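Local coordinates for predicted protease of the collagenase family (Methanopyrus kandleri, PDB 5D88), which probably acts as a U32-family peptidase, built as a TIM barrel that binds a zinc ion, at residues R24-C29 with V245-S250; C29-L34 with V66-D71; G43-V48 with S79-M84; D116-A121 with Y133-V138; V161-P166 with E185-V190. All coordinates share one frame; numbering follows the deposited sequence. Where two conformers were deposited one is given.

Interaction 1 of 5, residues R24-C29 with V245-S250; sequences RWYLCC and VFILAS
The seam where the eight-stranded parallel barrel closes on itself brings W25 and Y26 of strand 23-27 against F246 and I247 of strand 244-247. The short segments run in the same direction, 21° apart. W25 serves the ladder twice, its N donating to V245 O and its O taking the N-H of I247 at 2.8 Å. L27 N then reaches I247 O at 3.0 Å in a nearly straight bond.

W25 and F246 share the face that looks into the barrel, and both project into its interior. With CG anti to the backbone N (chi1 171°), the phenyl group of F246 swings toward the first strand. Its edge meets W25 O, and CE1 lies 3.9 Å from L27 CB. The indole leads off the other way, packing on V45 and forming a cation-pi contact with R187.

The outer face carries R24, Y26, V245 and I247. Here the Y26 ring lies alongside the isoleucine, CD2 being 3.6 Å from I247 CB, and the beta-branched chain suits the extended strand backbone. In one of its two conformers R24 grips Y26 side-on: NE and NH2 both donate to OH in the guanidinium plane, NH2 at 2.8 Å. That NH2 also rests 3.7 Å from I247 CG1, while NH1 makes a salt bridge with E239. L27 CD2 packs against the carbonyl O of L248, just past the second strand. Parallel pairing of the first strand with the eighth closes the barrel, as in TIM-barrel folds.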
# COMPACT_ATOMS: atom_id res chain seq x y z
N ARG A 24 11.54 -18.54 17.86
CA ARG A 24 12.41 -18.10 16.77
C ARG A 24 12.04 -18.80 15.47
O ARG A 24 12.03 -20.03 15.39
CB ARG A 24 13.88 -18.36 17.11
CG ARG A 24 14.34 -17.53 18.29
CD ARG A 24 15.84 -17.62 18.51
NE ARG A 24 16.63 -17.17 17.36
CZ ARG A 24 17.00 -15.91 17.14
NH1 ARG A 24 16.65 -14.94 17.98
NH2 ARG A 24 17.74 -15.61 16.08
N TRP A 25 11.77 -17.99 14.45
CA TRP A 25 11.37 -18.42 13.13
C TRP A 25 12.38 -17.94 12.11
O TRP A 25 12.88 -16.81 12.21
CB TRP A 25 9.99 -17.86 12.80
CG TRP A 25 8.92 -18.44 13.65
CD1 TRP A 25 8.58 -18.07 14.91
CD2 TRP A 25 8.05 -19.51 13.29
NE1 TRP A 25 7.54 -18.84 15.36
CE2 TRP A 25 7.20 -19.74 14.38
CE3 TRP A 25 7.92 -20.30 12.16
CZ2 TRP A 25 6.22 -20.72 14.36
CZ3 TRP A 25 6.95 -21.27 12.14
CH2 TRP A 25 6.11 -21.47 13.23
N TYR A 26 12.68 -18.78 11.13
CA TYR A 26 13.64 -18.46 10.08
C TYR A 26 12.99 -18.57 8.71
O TYR A 26 12.31 -19.55 8.41
CB TYR A 26 14.86 -19.36 10.16
CG TYR A 26 15.72 -19.04 11.34
CD1 TYR A 26 15.42 -19.52 12.60
CD2 TYR A 26 16.81 -18.19 11.20
CE1 TYR A 26 16.20 -19.19 13.69
CE2 TYR A 26 17.57 -17.85 12.27
CZ TYR A 26 17.28 -18.35 13.52
OH TYR A 26 18.08 -17.99 14.57
N LEU A 27 13.23 -17.57 7.88
CA LEU A 27 12.86 -17.64 6.48
C LEU A 27 13.62 -18.76 5.79
O LEU A 27 14.82 -18.95 6.03
CB LEU A 27 13.17 -16.29 5.80
CG LEU A 27 12.85 -16.22 4.31
CD1 LEU A 27 11.35 -16.14 4.06
CD2 LEU A 27 13.56 -15.05 3.66
N CYS A 28 12.94 -19.50 4.92
CA CYS A 28 13.59 -20.54 4.14
C CYS A 28 13.08 -20.46 2.72
O CYS A 28 11.89 -20.71 2.47
CB CYS A 28 13.32 -21.92 4.75
SG CYS A 28 14.08 -23.23 3.83
N CYS A 29 13.98 -20.14 1.78
CA CYS A 29 13.63 -19.90 0.39
C CYS A 29 14.04 -21.02 -0.54
O CYS A 29 13.74 -20.95 -1.74
CB CYS A 29 14.26 -18.60 -0.13
SG CYS A 29 13.63 -17.18 0.69
N VAL A 245 10.53 -13.92 17.22
CA VAL A 245 11.52 -13.27 16.38
C VAL A 245 11.55 -14.01 15.06
O VAL A 245 11.66 -15.24 15.04
CB VAL A 245 12.92 -13.27 17.02
CG1 VAL A 245 13.93 -12.65 16.08
CG2 VAL A 245 12.90 -12.49 18.30
N PHE A 246 11.44 -13.27 13.97
CA PHE A 246 11.44 -13.83 12.63
C PHE A 246 12.66 -13.28 11.91
O PHE A 246 12.74 -12.07 11.65
CB PHE A 246 10.14 -13.46 11.92
CG PHE A 246 10.10 -13.79 10.46
CD1 PHE A 246 10.74 -14.90 9.93
CD2 PHE A 246 9.37 -12.98 9.61
CE1 PHE A 246 10.66 -15.17 8.56
CE2 PHE A 246 9.28 -13.26 8.24
CZ PHE A 246 9.93 -14.35 7.72
N ILE A 247 13.60 -14.16 11.60
CA ILE A 247 14.83 -13.78 10.92
C ILE A 247 14.64 -13.95 9.42
O ILE A 247 14.42 -15.06 8.94
CB ILE A 247 16.01 -14.64 11.41
CG1 ILE A 247 16.13 -14.55 12.92
CG2 ILE A 247 17.27 -14.24 10.70
CD1 ILE A 247 16.36 -13.15 13.42
N LEU A 248 14.75 -12.85 8.67
CA LEU A 248 14.68 -12.95 7.21
C LEU A 248 16.03 -13.26 6.60
O LEU A 248 16.20 -14.27 5.91
CB LEU A 248 14.17 -11.65 6.59
CG LEU A 248 12.70 -11.40 6.56
CD1 LEU A 248 12.33 -11.10 7.98
CD2 LEU A 248 12.38 -10.25 5.65
N ALA A 249 17.00 -12.38 6.81
CA ALA A 249 18.33 -12.52 6.24
C ALA A 249 19.29 -13.02 7.30
O ALA A 249 19.53 -12.35 8.31
CB ALA A 249 18.79 -11.18 5.67
N SER A 250 19.85 -14.21 7.08
CA SER A 250 20.65 -14.90 8.07
C SER A 250 22.14 -14.95 7.72
O SER A 250 22.94 -15.39 8.55
CB SER A 250 20.13 -16.34 8.25
OG SER A 250 20.81 -17.02 9.28

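Interaction 2 of 5, residues C29-L34 with V66-D71; sequences CSRHHL and VEDIVD
I69 of helix 63-75 presses its end against the backbone of S30 and R31, where the chain enters the short, weakly bonded helix 31-34. Its CG1 stands anti to the carbonyl carbon (chi1 -71°), and the extended second torsion carries CD1 to 3.6 Å from S30 C. CG1 itself sits the same distance from R31 N. A long apolar chain suits this place because it can reach that backbone and bury there without needing a polar partner. L34 brings CD2 to 3.8 Å from I69 O. Both I69 and L34 also pack on I44 of strand 43-47, so the two helices lie against the outside of the barrel.

R31 departs from the helix with CG anti to its N and then folds at chi2 (68°), which lays its aliphatic part across D68. The closest touch is CD to D68 OD2, 3.2 Å. NE meets that oxygen at the guanidinium edge, in plane, but the salt bridge is long at 3.8 Å. The stronger partner of R31 is D35, which takes NH1. Replacing R31 by an alanine would probably leave both D68 and D35 without this positive mate and uncover the flank of the aspartate.

S30 is the N-cap: its OG accepts from H33 N at 2.9 Å. H33 ND1 in turn accepts from C29 N. The chemistry implies mainly apolar packing, with a loose electrostatic tie at its rim, one N-cap bond and a C29-H33 bond that shape the turn.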
# COMPACT_ATOMS: atom_id res chain seq x y z
N CYS A 29 13.98 -20.14 1.78
CA CYS A 29 13.63 -19.90 0.39
C CYS A 29 14.04 -21.02 -0.54
O CYS A 29 13.74 -20.95 -1.74
CB CYS A 29 14.26 -18.60 -0.13
SG CYS A 29 13.63 -17.18 0.69
N SER A 30 14.73 -22.03 -0.03
CA SER A 30 15.20 -23.12 -0.87
C SER A 30 15.48 -24.32 0.02
O SER A 30 15.69 -24.18 1.22
CB SER A 30 16.46 -22.74 -1.66
OG SER A 30 17.59 -22.68 -0.81
N ARG A 31 15.48 -25.50 -0.60
CA ARG A 31 15.88 -26.70 0.11
C ARG A 31 17.27 -26.54 0.72
O ARG A 31 17.53 -27.01 1.83
CB ARG A 31 15.84 -27.89 -0.85
CG ARG A 31 16.40 -29.17 -0.26
CD ARG A 31 15.53 -29.69 0.87
NE ARG A 31 16.06 -30.91 1.44
CZ ARG A 31 17.02 -30.95 2.35
NH1 ARG A 31 17.57 -29.83 2.80
NH2 ARG A 31 17.44 -32.13 2.82
N HIS A 32 18.19 -25.87 0.02
CA HIS A 32 19.53 -25.72 0.56
C HIS A 32 19.56 -24.76 1.75
O HIS A 32 20.29 -24.98 2.72
CB HIS A 32 20.50 -25.25 -0.52
CG HIS A 32 21.86 -24.91 -0.00
ND1 HIS A 32 22.73 -25.86 0.47
CD2 HIS A 32 22.48 -23.71 0.14
CE1 HIS A 32 23.85 -25.27 0.87
NE2 HIS A 32 23.72 -23.97 0.68
N HIS A 33 18.79 -23.67 1.67
CA HIS A 33 18.67 -22.70 2.76
C HIS A 33 18.23 -23.36 4.06
O HIS A 33 18.61 -22.92 5.15
CB HIS A 33 17.65 -21.63 2.32
CG HIS A 33 17.72 -20.32 3.06
ND1 HIS A 33 16.68 -19.41 3.03
CD2 HIS A 33 18.71 -19.74 3.79
CE1 HIS A 33 17.01 -18.34 3.74
NE2 HIS A 33 18.24 -18.52 4.21
N LEU A 34 17.43 -24.43 3.95
CA LEU A 34 16.93 -25.12 5.13
C LEU A 34 18.06 -25.68 5.98
O LEU A 34 17.96 -25.72 7.22
CB LEU A 34 15.99 -26.26 4.71
CG LEU A 34 15.33 -27.08 5.82
CD1 LEU A 34 14.53 -26.17 6.76
CD2 LEU A 34 14.42 -28.18 5.24
N VAL A 66 8.81 -25.78 -2.61
CA VAL A 66 8.06 -25.57 -1.37
C VAL A 66 7.71 -26.90 -0.73
O VAL A 66 7.87 -27.10 0.47
CB VAL A 66 6.81 -24.72 -1.66
CG1 VAL A 66 5.90 -24.66 -0.44
CG2 VAL A 66 7.24 -23.34 -2.09
N GLU A 67 7.22 -27.85 -1.54
CA GLU A 67 6.75 -29.11 -0.98
C GLU A 67 7.91 -29.92 -0.41
O GLU A 67 7.78 -30.53 0.66
CB GLU A 67 5.97 -29.87 -2.05
CG GLU A 67 4.69 -29.09 -2.40
CD GLU A 67 3.86 -29.68 -3.52
OE1 GLU A 67 4.29 -30.66 -4.16
OE2 GLU A 67 2.75 -29.14 -3.76
N ASP A 68 9.06 -29.88 -1.08
CA ASP A 68 10.27 -30.52 -0.56
C ASP A 68 10.73 -29.87 0.74
O ASP A 68 11.08 -30.56 1.71
CB ASP A 68 11.35 -30.45 -1.63
CG ASP A 68 12.58 -31.25 -1.28
OD1 ASP A 68 12.44 -32.36 -0.73
OD2 ASP A 68 13.69 -30.75 -1.56
N ILE A 69 10.74 -28.54 0.79
CA ILE A 69 11.15 -27.82 2.00
C ILE A 69 10.27 -28.22 3.18
O ILE A 69 10.76 -28.45 4.30
CB ILE A 69 11.08 -26.30 1.77
CG1 ILE A 69 12.21 -25.85 0.83
CG2 ILE A 69 11.15 -25.53 3.12
CD1 ILE A 69 11.93 -24.48 0.22
N VAL A 70 8.96 -28.26 2.96
CA VAL A 70 8.03 -28.51 4.06
C VAL A 70 8.19 -29.93 4.58
O VAL A 70 8.19 -30.16 5.80
CB VAL A 70 6.58 -28.21 3.62
CG1 VAL A 70 5.61 -28.60 4.70
CG2 VAL A 70 6.43 -26.72 3.30
N ASP A 71 8.35 -30.90 3.68
CA ASP A 71 8.55 -32.29 4.12
C ASP A 71 9.77 -32.41 5.01
O ASP A 71 9.71 -33.00 6.10
CB ASP A 71 8.73 -33.20 2.91
CG ASP A 71 7.46 -33.37 2.12
OD1 ASP A 71 6.38 -33.02 2.66
OD2 ASP A 71 7.54 -33.85 0.97

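Interaction 3 of 5, residues G43-V48 with S79-M84; sequences GIVVPV and SVQALM
I44, V46 and V48 alternate with S79, Q81 and L83 in an unbroken run of five backbone hydrogen bonds between parallel strands. I44 N donates to S79 O and I44 O receives Q81 N, both at 2.9 Å. V46 repeats the pattern one step on, its N meeting Q81 O and its O accepting from L83 N at 2.8 Å. That last donor stands well above the carbonyl plane of V46, although its N-H is almost straight toward the oxygen. V48 N finishes the run on L83 O.

The side chains divide between two faces. On the one toward the helices, I44 and V80 lie side by side, CG1 of the first 4.1 Å from CG2 of the second. I44 holds CG1 between its N and its carbonyl carbon (chi1 57°), the crowded position, and this brings it beside S79 O and V80 CG2. V46 CG1 touches V80 CG1 in the same layer. In one of its two conformers V48 packs CG1 on A82 CB and CG2 on M84 CB. On the interior face V45 CG1 crosses L83 CB at 3.7 Å. G43 comes so near S79, with CA 3.0 Å from its O, that a beta carbon would collide with this oxygen; a residue without a side chain fits.

Q81 extends into the barrel, where R187 NH2 donates to its OE1 and W25 packs on it. Outside, I69, V70 and A73 of helix 63-75 cover I44, V46 and V80, and L109 of helix 98-113 packs on A82. The pair thus forms the strands of a beta-alpha-beta unit, flanked in the sheet by strands 23-27 and 117-120.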
# COMPACT_ATOMS: atom_id res chain seq x y z
N GLY A 43 10.63 -22.82 14.14
CA GLY A 43 9.94 -23.05 12.89
C GLY A 43 10.59 -22.31 11.74
O GLY A 43 11.52 -21.52 11.92
N ILE A 44 10.10 -22.62 10.55
CA ILE A 44 10.51 -21.92 9.34
C ILE A 44 9.30 -21.28 8.68
O ILE A 44 8.15 -21.72 8.87
CB ILE A 44 11.25 -22.85 8.35
CG1 ILE A 44 10.36 -24.04 7.99
CG2 ILE A 44 12.58 -23.31 8.95
CD1 ILE A 44 10.56 -24.56 6.61
N VAL A 45 9.57 -20.22 7.93
CA VAL A 45 8.59 -19.48 7.14
C VAL A 45 8.99 -19.64 5.69
O VAL A 45 10.11 -19.27 5.32
CB VAL A 45 8.55 -17.99 7.54
CG1 VAL A 45 7.61 -17.19 6.66
CG2 VAL A 45 8.17 -17.86 8.99
N VAL A 46 8.11 -20.21 4.87
CA VAL A 46 8.43 -20.56 3.50
C VAL A 46 7.49 -19.80 2.56
O VAL A 46 6.26 -19.87 2.71
CB VAL A 46 8.35 -22.09 3.27
CG1 VAL A 46 7.00 -22.63 3.59
CG2 VAL A 46 8.73 -22.44 1.85
N PRO A 47 8.03 -19.05 1.60
CA PRO A 47 7.17 -18.32 0.65
C PRO A 47 6.41 -19.29 -0.23
O PRO A 47 7.02 -20.18 -0.84
CB PRO A 47 8.16 -17.50 -0.18
CG PRO A 47 9.40 -17.53 0.55
CD PRO A 47 9.45 -18.80 1.33
N VAL A 48 5.10 -19.09 -0.33
CA VAL A 48 4.30 -19.87 -1.28
C VAL A 48 4.09 -18.96 -2.49
O VAL A 48 3.03 -18.36 -2.68
CB VAL A 48 3.01 -20.42 -0.67
CG1 VAL A 48 3.36 -21.57 0.29
CG2 VAL A 48 2.20 -19.35 0.05
N SER A 79 8.21 -26.47 13.13
CA SER A 79 6.93 -25.94 12.69
C SER A 79 7.12 -25.19 11.38
O SER A 79 8.22 -24.74 11.04
CB SER A 79 6.32 -25.02 13.75
OG SER A 79 6.10 -25.73 14.95
N VAL A 80 6.03 -25.06 10.62
CA VAL A 80 6.08 -24.50 9.27
C VAL A 80 4.96 -23.49 9.09
O VAL A 80 3.78 -23.81 9.28
CB VAL A 80 5.97 -25.59 8.19
CG1 VAL A 80 5.93 -24.97 6.80
CG2 VAL A 80 7.12 -26.58 8.33
N GLN A 81 5.32 -22.29 8.66
CA GLN A 81 4.33 -21.31 8.24
C GLN A 81 4.56 -20.93 6.79
O GLN A 81 5.69 -20.78 6.34
CB GLN A 81 4.36 -20.07 9.13
CG GLN A 81 3.92 -20.37 10.56
CD GLN A 81 4.04 -19.20 11.51
OE1 GLN A 81 4.71 -18.20 11.23
NE2 GLN A 81 3.41 -19.33 12.67
N ALA A 82 3.46 -20.84 6.06
CA ALA A 82 3.46 -20.35 4.69
C ALA A 82 3.45 -18.83 4.70
O ALA A 82 2.63 -18.22 5.39
CB ALA A 82 2.23 -20.87 3.94
N LEU A 83 4.34 -18.23 3.92
CA LEU A 83 4.36 -16.79 3.70
C LEU A 83 3.57 -16.49 2.43
O LEU A 83 4.00 -16.85 1.32
CB LEU A 83 5.79 -16.27 3.61
CG LEU A 83 5.99 -14.77 3.40
CD1 LEU A 83 5.47 -13.97 4.61
CD2 LEU A 83 7.45 -14.49 3.18
N MET A 84 2.43 -15.85 2.60
CA MET A 84 1.50 -15.51 1.52
C MET A 84 1.01 -14.09 1.79
O MET A 84 -0.17 -13.82 1.97
CB MET A 84 0.33 -16.49 1.45
CG MET A 84 -0.47 -16.36 0.17
SD MET A 84 -1.76 -17.61 0.06
CE MET A 84 -2.73 -17.09 1.43

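Interaction 4 of 5, residues D116-A121 with Y133-V138; sequences DGVVVA and YDLTVV
V138 and V119 meet inside the barrel, where strands 117-120 and 136-139 form the parallel pair of a beta-alpha-beta unit joined by helix 123-132. V138 loses the most surface: its CB lies 3.9 Å from V119 CG2, and its CG1 reaches across both methyls of that valine. Q81 packs on both residues. Their beta-branched chains suit extended backbone and give the interior a compact apolar lining.

V118 looks the other way, toward the helices. Having CG2 anti to its carbonyl carbon (chi1 -166° for CG1), it directs this methyl at L135 CD1, 3.7 Å away, while L109 and L129 pack on it from helices 98-113 and 123-132. L135, just before its strand, brings CB and CD2 beside D116 O, near the start of the first strand.

Between these layers V118 links the backbones, its N donating to T136 O and its O accepting from V138 N. V120 N closes the ladder on V138 O at 2.8 Å. G117 approaches T136 closely, CA to CA 4.1 Å, and a beta carbon on it would run into T136 CB. At this same end, T136 N donates to D116 O at 3.0 Å, in the carbonyl plane and on a lone pair.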
# COMPACT_ATOMS: atom_id res chain seq x y z
N ASP A 116 1.38 -25.20 9.64
CA ASP A 116 0.87 -24.87 10.96
C ASP A 116 0.27 -23.48 11.04
O ASP A 116 -0.56 -23.22 11.92
CB ASP A 116 2.01 -24.98 11.98
CG ASP A 116 2.61 -26.38 12.02
OD1 ASP A 116 1.89 -27.31 12.44
OD2 ASP A 116 3.79 -26.56 11.61
N GLY A 117 0.68 -22.58 10.15
CA GLY A 117 0.18 -21.23 10.15
C GLY A 117 0.46 -20.57 8.83
O GLY A 117 1.15 -21.11 7.96
N VAL A 118 -0.08 -19.36 8.69
CA VAL A 118 0.02 -18.58 7.46
C VAL A 118 0.31 -17.14 7.82
O VAL A 118 -0.35 -16.58 8.72
CB VAL A 118 -1.24 -18.67 6.57
CG1 VAL A 118 -0.93 -18.13 5.19
CG2 VAL A 118 -1.77 -20.08 6.47
N VAL A 119 1.29 -16.55 7.15
CA VAL A 119 1.69 -15.17 7.34
C VAL A 119 1.12 -14.37 6.18
O VAL A 119 1.51 -14.56 5.02
CB VAL A 119 3.22 -15.02 7.40
CG1 VAL A 119 3.61 -13.58 7.68
CG2 VAL A 119 3.83 -15.98 8.46
N VAL A 120 0.18 -13.47 6.48
CA VAL A 120 -0.58 -12.75 5.47
C VAL A 120 -0.60 -11.27 5.82
O VAL A 120 -0.39 -10.88 6.96
CB VAL A 120 -2.02 -13.28 5.35
CG1 VAL A 120 -2.01 -14.76 4.99
CG2 VAL A 120 -2.82 -13.06 6.64
N ALA A 121 -0.91 -10.45 4.83
CA ALA A 121 -1.15 -9.03 5.03
C ALA A 121 -2.59 -8.61 4.81
O ALA A 121 -3.08 -7.71 5.49
CB ALA A 121 -0.26 -8.22 4.10
N TYR A 133 -10.67 -21.76 9.15
CA TYR A 133 -9.56 -22.69 9.29
C TYR A 133 -9.10 -22.72 10.74
O TYR A 133 -9.59 -21.96 11.58
CB TYR A 133 -8.41 -22.31 8.32
CG TYR A 133 -8.83 -22.52 6.89
CD1 TYR A 133 -9.53 -21.54 6.22
CD2 TYR A 133 -8.61 -23.73 6.24
CE1 TYR A 133 -9.99 -21.73 4.93
CE2 TYR A 133 -9.05 -23.93 4.94
CZ TYR A 133 -9.75 -22.92 4.29
OH TYR A 133 -10.23 -23.08 3.01
N ASP A 134 -8.17 -23.62 11.02
CA ASP A 134 -7.60 -23.81 12.35
C ASP A 134 -6.08 -23.73 12.27
O ASP A 134 -5.35 -24.59 12.76
CB ASP A 134 -8.03 -25.15 12.93
CG ASP A 134 -7.64 -25.32 14.37
OD1 ASP A 134 -7.47 -24.30 15.07
OD2 ASP A 134 -7.50 -26.48 14.80
N LEU A 135 -5.60 -22.71 11.59
CA LEU A 135 -4.19 -22.41 11.42
C LEU A 135 -3.84 -21.18 12.25
O LEU A 135 -4.71 -20.35 12.54
CB LEU A 135 -3.88 -22.13 9.94
CG LEU A 135 -4.22 -23.24 8.95
CD1 LEU A 135 -4.10 -22.79 7.51
CD2 LEU A 135 -3.31 -24.39 9.20
N THR A 136 -2.56 -21.04 12.61
CA THR A 136 -2.08 -19.81 13.22
C THR A 136 -2.14 -18.69 12.18
O THR A 136 -1.57 -18.82 11.10
CB THR A 136 -0.64 -19.95 13.72
OG1 THR A 136 -0.52 -21.08 14.56
CG2 THR A 136 -0.22 -18.72 14.51
N VAL A 137 -2.81 -17.59 12.52
CA VAL A 137 -2.96 -16.46 11.61
C VAL A 137 -1.98 -15.38 12.04
O VAL A 137 -2.15 -14.76 13.09
CB VAL A 137 -4.40 -15.93 11.59
CG1 VAL A 137 -4.54 -14.79 10.60
CG2 VAL A 137 -5.37 -17.04 11.25
N VAL A 138 -0.95 -15.16 11.22
CA VAL A 138 0.13 -14.21 11.50
C VAL A 138 -0.01 -13.04 10.53
O VAL A 138 -0.02 -13.24 9.31
CB VAL A 138 1.51 -14.86 11.34
CG1 VAL A 138 2.62 -13.87 11.69
CG2 VAL A 138 1.63 -16.11 12.16

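Interaction 5 of 5, residues V161-P166 with E185-V190; sequences VITVDP and ELRTAV
V161, I162 and T163 pair with E185, L186 and R187 in parallel register through three backbone hydrogen bonds. I162 N donates to E185 O, and I162 O accepts from R187 N at 2.9 Å, the donor tilted 34° from the carbonyl plane. V164 N, on R187 O, adds the third.

Packing contacts lie on both faces. V161 CG1 packs on R187 CB at 3.9 Å, and on the reverse face L186 turns CD2 toward I162 CB. T163 CG2, anti to the backbone N, points its methyl at A189 CB, 4.1 Å away; a small alanine leaves room for it. The T163 hydroxyl rests against the aliphatic part of R187, OG1 to CD 3.4 Å.

Among the polar links, T163 OG1 is hydrogen-bonded to V139 O and receives a water at 2.8 Å that also accepts from R187 NH1. A second water ties V164 O to A189 N where the strands diverge. A valine in place of T163 would probably keep much of the packing but leave V139 O and the first water without their hydroxyl partner. Bent at chi3 (-79°), R187 places NH2 where it meets Q81 OE1 and forms a salt bridge to E244, whose charge would probably offset that of the buried guanidinium.

This pair belongs to the beta-alpha-beta unit whose helix 172-181 covers L186; strand 136-139 lies beside the first strand and 244-247 beside the second.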
# COMPACT_ATOMS: atom_id res chain seq x y z
N VAL A 161 -1.20 -13.58 15.82
CA VAL A 161 0.14 -13.00 15.96
C VAL A 161 0.19 -11.80 15.04
O VAL A 161 -0.27 -11.87 13.90
CB VAL A 161 1.23 -14.01 15.54
CG1 VAL A 161 2.62 -13.42 15.68
CG2 VAL A 161 1.10 -15.29 16.30
N ILE A 162 0.77 -10.70 15.52
CA ILE A 162 0.97 -9.51 14.70
C ILE A 162 2.45 -9.20 14.65
O ILE A 162 3.10 -9.07 15.70
CB ILE A 162 0.17 -8.31 15.23
CG1 ILE A 162 -1.33 -8.59 15.06
CG2 ILE A 162 0.54 -7.06 14.44
CD1 ILE A 162 -2.24 -7.53 15.63
N THR A 163 2.99 -9.12 13.44
CA THR A 163 4.35 -8.66 13.22
C THR A 163 4.30 -7.15 13.10
O THR A 163 3.58 -6.61 12.25
CB THR A 163 4.94 -9.28 11.94
OG1 THR A 163 4.69 -10.68 11.90
CG2 THR A 163 6.42 -9.07 11.90
N VAL A 164 5.01 -6.45 13.98
CA VAL A 164 5.00 -4.99 13.91
C VAL A 164 5.81 -4.53 12.70
O VAL A 164 6.71 -5.21 12.20
CB VAL A 164 5.54 -4.35 15.20
CG1 VAL A 164 4.71 -4.77 16.41
CG2 VAL A 164 7.03 -4.68 15.38
N ASP A 165 5.50 -3.32 12.24
CA ASP A 165 6.37 -2.70 11.27
C ASP A 165 7.79 -2.62 11.85
O ASP A 165 7.96 -2.27 13.03
CB ASP A 165 5.89 -1.31 10.87
CG ASP A 165 6.81 -0.68 9.83
OD1 ASP A 165 6.64 -0.97 8.63
OD2 ASP A 165 7.72 0.07 10.21
N PRO A 166 8.81 -2.94 11.06
CA PRO A 166 10.18 -3.00 11.61
C PRO A 166 10.67 -1.69 12.23
O PRO A 166 11.63 -1.72 13.03
CB PRO A 166 11.02 -3.39 10.39
CG PRO A 166 10.12 -4.12 9.55
CD PRO A 166 8.75 -3.52 9.71
N GLU A 185 -0.04 -12.35 20.29
CA GLU A 185 1.40 -12.41 20.34
C GLU A 185 1.98 -11.37 19.40
O GLU A 185 1.42 -11.08 18.34
CB GLU A 185 1.89 -13.80 19.93
CG GLU A 185 1.31 -14.94 20.75
CD GLU A 185 1.74 -14.87 22.17
OE1 GLU A 185 2.94 -15.05 22.41
OE2 GLU A 185 0.88 -14.64 23.06
N LEU A 186 3.11 -10.80 19.78
CA LEU A 186 3.79 -9.84 18.92
C LEU A 186 5.10 -10.42 18.40
O LEU A 186 5.91 -10.96 19.17
CB LEU A 186 4.06 -8.53 19.64
CG LEU A 186 2.81 -7.82 20.10
CD1 LEU A 186 3.25 -6.56 20.80
CD2 LEU A 186 1.86 -7.48 18.95
N ARG A 187 5.30 -10.28 17.10
CA ARG A 187 6.48 -10.74 16.40
C ARG A 187 7.25 -9.56 15.85
O ARG A 187 6.66 -8.54 15.46
CB ARG A 187 6.07 -11.66 15.25
CG ARG A 187 7.19 -12.21 14.38
CD ARG A 187 6.64 -13.08 13.24
NE ARG A 187 6.29 -14.42 13.67
CZ ARG A 187 6.05 -15.44 12.85
NH1 ARG A 187 6.13 -15.29 11.53
NH2 ARG A 187 5.73 -16.62 13.35
N THR A 188 8.58 -9.71 15.80
CA THR A 188 9.47 -8.75 15.16
C THR A 188 10.20 -9.43 14.02
O THR A 188 10.64 -10.58 14.15
CB THR A 188 10.48 -8.18 16.16
OG1 THR A 188 11.39 -7.33 15.48
CG2 THR A 188 11.26 -9.29 16.86
N ALA A 189 10.29 -8.74 12.90
CA ALA A 189 11.01 -9.21 11.72
C ALA A 189 12.36 -8.52 11.65
O ALA A 189 12.42 -7.30 11.67
CB ALA A 189 10.23 -8.92 10.44
N VAL A 190 13.43 -9.32 11.56
CA VAL A 190 14.80 -8.81 11.52
C VAL A 190 15.35 -8.95 10.11
O VAL A 190 15.38 -10.05 9.55
CB VAL A 190 15.70 -9.56 12.51
CG1 VAL A 190 17.12 -9.00 12.48
CG2 VAL A 190 15.07 -9.51 13.91
O HOH W 1 6.00 -12.51 10.25
O HOH W 2 9.26 -6.18 12.80

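In the fold
From the N terminus, strand 23-27 opens interaction 1, which closes only at strand 244-247 and so encloses all the others. C29, shared by interactions 1 and 2, leads into helix 31-34, whose contact with helix 63-75 crosses interaction 3: their segments alternate along the chain. Interactions 3, 4 and 5 follow one another in series, each closing a beta-alpha-beta unit. Within the barrel, V45 hydrogen-bonds with Y26 and C28 to join interactions 1 and 3; A82 O to V119 N joins 3 and 4, V137 O to V161 N joins 4 and 5, and F246 with T188 and V190 leads from 5 back to 1. Interaction 2 sits outside, in the helical layer.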